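Local coordinates for ScaE cell-surface anchored scaffoldin protein (Ruminococcus flavefaciens, PDB 2ZF9) that probably binds dockerins through its type III cohesin module, holding cellulosome components at the bacterial cell surface, at residues Thr67-Gln72 with Trp174-Gly179. Numbering follows the deposited sequence.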
ATOM      1  N   THR A  67       2.543   8.732  -7.484  1.00 17.46           N
ATOM      2  CA  THR A  67       1.859   8.055  -6.362  1.00 16.49           C
ATOM      3  C   THR A  67       2.327   8.665  -5.049  1.00 15.21           C
ATOM      4  O   THR A  67       3.452   9.213  -4.942  1.00 14.18           O
ATOM      5  CB  THR A  67       2.095   6.508  -6.292  1.00 16.56           C
ATOM      6  OG1 THR A  67       3.451   6.234  -5.898  1.00 16.37           O
ATOM      7  CG2 THR A  67       1.793   5.826  -7.635  1.00 19.03           C
ATOM      8  N   GLY A  68       1.448   8.607  -4.066  1.00 16.24           N
ATOM      9  CA  GLY A  68       1.787   9.040  -2.702  1.00 15.53           C
ATOM     10  C   GLY A  68       0.921   8.113  -1.875  1.00 17.52           C
ATOM     11  O   GLY A  68      -0.322   8.173  -1.954  1.00 15.42           O
ATOM     12  N   LEU A  69       1.549   7.200  -1.144  1.00 15.01           N
ATOM     13  CA  LEU A  69       0.780   6.140  -0.489  1.00 17.02           C
ATOM     14  C   LEU A  69       1.242   5.949   0.931  1.00 19.10           C
ATOM     15  O   LEU A  69       2.427   5.652   1.161  1.00 16.83           O
ATOM     16  CB  LEU A  69       0.876   4.844  -1.276  1.00 13.91           C
ATOM     17  CG  LEU A  69       0.296   4.875  -2.702  1.00 18.58           C
ATOM     18  CD1 LEU A  69       0.705   3.599  -3.422  1.00 19.16           C
ATOM     19  CD2 LEU A  69      -1.240   4.980  -2.687  1.00 13.55           C
ATOM     20  N   HIS A  70       0.321   6.146   1.881  1.00 16.19           N
ATOM     21  CA  HIS A  70       0.643   5.947   3.284  1.00 17.45           C
ATOM     22  C   HIS A  70       0.234   4.545   3.687  1.00 16.51           C
ATOM     23  O   HIS A  70      -0.895   4.121   3.453  1.00 17.50           O
ATOM     24  CB  HIS A  70      -0.101   6.945   4.172  1.00 16.60           C
ATOM     25  CG  HIS A  70       0.461   8.331   4.120  1.00 20.12           C
ATOM     26  ND1 HIS A  70       0.017   9.278   3.226  1.00 18.77           N
ATOM     27  CD2 HIS A  70       1.402   8.943   4.884  1.00 20.46           C
ATOM     28  CE1 HIS A  70       0.665  10.414   3.425  1.00 20.19           C
ATOM     29  NE2 HIS A  70       1.509  10.238   4.435  1.00 17.46           N
ATOM     30  N   ILE A  71       1.156   3.818   4.301  1.00 15.67           N
ATOM     31  CA  ILE A  71       0.834   2.479   4.750  1.00 16.86           C
ATOM     32  C   ILE A  71       0.825   2.528   6.269  1.00 16.91           C
ATOM     33  O   ILE A  71       1.778   3.007   6.874  1.00 18.45           O
ATOM     34  CB  ILE A  71       1.915   1.468   4.242  1.00 17.47           C
ATOM     35  CG1 ILE A  71       1.842   1.416   2.704  1.00 22.86           C
ATOM     36  CG2 ILE A  71       1.723   0.061   4.882  1.00 17.77           C
ATOM     37  CD1 ILE A  71       2.992   0.705   2.093  1.00 29.01           C
ATOM     38  N   GLN A  72      -0.256   2.057   6.875  1.00 18.24           N
ATOM     39  CA  GLN A  72      -0.323   2.046   8.336  1.00 18.17           C
ATOM     40  C   GLN A  72      -0.567   0.613   8.793  1.00 17.27           C
ATOM     41  O   GLN A  72      -1.129  -0.189   8.035  1.00 19.05           O
ATOM     42  CB  GLN A  72      -1.436   2.962   8.854  1.00 17.83           C
ATOM     43  CG  GLN A  72      -2.804   2.537   8.438  1.00 23.36           C
ATOM     44  CD  GLN A  72      -3.872   3.494   8.927  1.00 31.36           C
ATOM     45  OE1 GLN A  72      -3.598   4.684   9.205  1.00 29.54           O
ATOM     46  NE2 GLN A  72      -5.099   2.995   9.013  1.00 23.78           N
ATOM     47  N   TRP A 174     -11.053   6.029  -8.300  1.00 14.14           N
ATOM     48  CA  TRP A 174     -11.321   4.591  -8.231  1.00 15.72           C
ATOM     49  C   TRP A 174     -10.400   3.953  -7.185  1.00 16.19           C
ATOM     50  O   TRP A 174     -10.844   3.158  -6.362  1.00 15.54           O
ATOM     51  CB  TRP A 174     -11.149   3.861  -9.600  1.00 13.65           C
ATOM     52  CG  TRP A 174     -11.333   2.377  -9.392  1.00 18.19           C
ATOM     53  CD1 TRP A 174     -10.373   1.467  -9.052  1.00 19.41           C
ATOM     54  CD2 TRP A 174     -12.585   1.672  -9.391  1.00 18.90           C
ATOM     55  NE1 TRP A 174     -10.957   0.217  -8.875  1.00 20.06           N
ATOM     56  CE2 TRP A 174     -12.311   0.325  -9.068  1.00 17.02           C
ATOM     57  CE3 TRP A 174     -13.914   2.059  -9.643  1.00 19.93           C
ATOM     58  CZ2 TRP A 174     -13.320  -0.648  -8.974  1.00 22.62           C
ATOM     59  CZ3 TRP A 174     -14.934   1.088  -9.564  1.00 17.64           C
ATOM     60  CH2 TRP A 174     -14.624  -0.252  -9.258  1.00 21.76           C
ATOM     61  N   THR A 175      -9.117   4.267  -7.248  1.00 15.79           N
ATOM     62  CA  THR A 175      -8.145   3.574  -6.407  1.00 15.48           C
ATOM     63  C   THR A 175      -8.504   3.691  -4.912  1.00 16.82           C
ATOM     64  O   THR A 175      -8.539   2.704  -4.193  1.00 15.27           O
ATOM     65  CB  THR A 175      -6.773   4.188  -6.619  1.00 12.61           C
ATOM     66  OG1 THR A 175      -6.342   3.865  -7.927  1.00 15.36           O
ATOM     67  CG2 THR A 175      -5.727   3.618  -5.628  1.00 17.21           C
ATOM     68  N   PHE A 176      -8.778   4.905  -4.456  1.00 14.60           N
ATOM     69  CA  PHE A 176      -8.948   5.128  -3.035  1.00 17.05           C
ATOM     70  C   PHE A 176     -10.371   4.850  -2.562  1.00 18.67           C
ATOM     71  O   PHE A 176     -10.599   4.696  -1.353  1.00 19.95           O
ATOM     72  CB  PHE A 176      -8.545   6.560  -2.695  1.00 14.90           C
ATOM     73  CG  PHE A 176      -7.036   6.787  -2.758  1.00 17.08           C
ATOM     74  CD1 PHE A 176      -6.195   6.118  -1.893  1.00 15.02           C
ATOM     75  CD2 PHE A 176      -6.489   7.693  -3.658  1.00 17.36           C
ATOM     76  CE1 PHE A 176      -4.781   6.326  -1.917  1.00 18.52           C
ATOM     77  CE2 PHE A 176      -5.071   7.926  -3.698  1.00 19.88           C
ATOM     78  CZ  PHE A 176      -4.233   7.232  -2.820  1.00 19.85           C
ATOM     79  N   THR A 177     -11.339   4.811  -3.477  1.00 16.62           N
ATOM     80  CA  THR A 177     -12.724   4.504  -3.029  1.00 18.15           C
ATOM     81  C   THR A 177     -13.131   3.039  -3.187  1.00 18.43           C
ATOM     82  O   THR A 177     -14.012   2.530  -2.449  1.00 18.31           O
ATOM     83  CB  THR A 177     -13.810   5.334  -3.753  1.00 16.74           C
ATOM     84  OG1 THR A 177     -13.772   5.043  -5.162  1.00 17.04           O
ATOM     85  CG2 THR A 177     -13.658   6.839  -3.490  1.00 24.07           C
ATOM     86  N   GLN A 178     -12.533   2.367  -4.159  1.00 16.83           N
ATOM     87  CA  GLN A 178     -12.922   0.994  -4.489  1.00 17.69           C
ATOM     88  C   GLN A 178     -11.757   0.021  -4.735  1.00 20.41           C
ATOM     89  O   GLN A 178     -11.955  -1.205  -4.774  1.00 18.32           O
ATOM     90  CB  GLN A 178     -13.831   0.986  -5.742  1.00 20.58           C
ATOM     91  CG  GLN A 178     -15.159   1.787  -5.605  1.00 20.27           C
ATOM     92  CD  GLN A 178     -16.068   1.282  -4.491  1.00 21.25           C
ATOM     93  OE1 GLN A 178     -15.960   0.144  -4.051  1.00 19.57           O
ATOM     94  NE2 GLN A 178     -16.991   2.149  -4.040  1.00 24.94           N
ATOM     95  N   GLY A 179     -10.546   0.539  -4.914  1.00 18.09           N
ATOM     96  CA  GLY A 179      -9.491  -0.333  -5.426  1.00 16.15           C
ATOM     97  C   GLY A 179      -8.489  -0.761  -4.376  1.00 18.26           C
ATOM     98  O   GLY A 179      -7.364  -1.138  -4.721  1.00 18.64           O
TER
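F176, on the last turn of helix 166-178, meets L69 of strand 66-73 in the buried interior of this cohesin module, a beta-sandwich fold, and joins the helix to one of the strands. Of the residues 174-179, W174 comes first: its indole has the CB of Q178 over one of its faces and K31 making a cation-pi contact. Its carbonyl O also accepts the backbone N of Q178 at 2.9 Å, a regular helical bond. T175 is buried, and its hydroxyl OG1 is bonded to the carbonyl O of M171 one turn back, a common way for a helix to satisfy a threonine in an apolar setting.

F176 carries the contact. The CA atoms of L69 and F176 are 10.1 Å apart, a distance that suits a long, flat, apolar side chain. With its CG beside the backbone N and anti to the carbonyl carbon (chi1 -72°), the ring extends toward the strand and leads with CZ. L69 answers with one methyl branch, CD2, which lies 3.9 Å from CE1 of F176; the two side chains run at a slant to each other. The ring also meets that of Y149, their planes inclined at about 50°. T177 and Q178 are partly exposed, and T177 OG1 bonds to the carbonyl O of A173. At G179 a side chain would be crowded by CD1 of W174, which glycine avoids as the chain passes to strand 180-187. On the strand, the backbone carbonyl O of G68 lies at the edge of the F176 ring, near its plane, 4.1 Å from CZ, while CD2 of L69 approaches that same CZ to 3.7 Å.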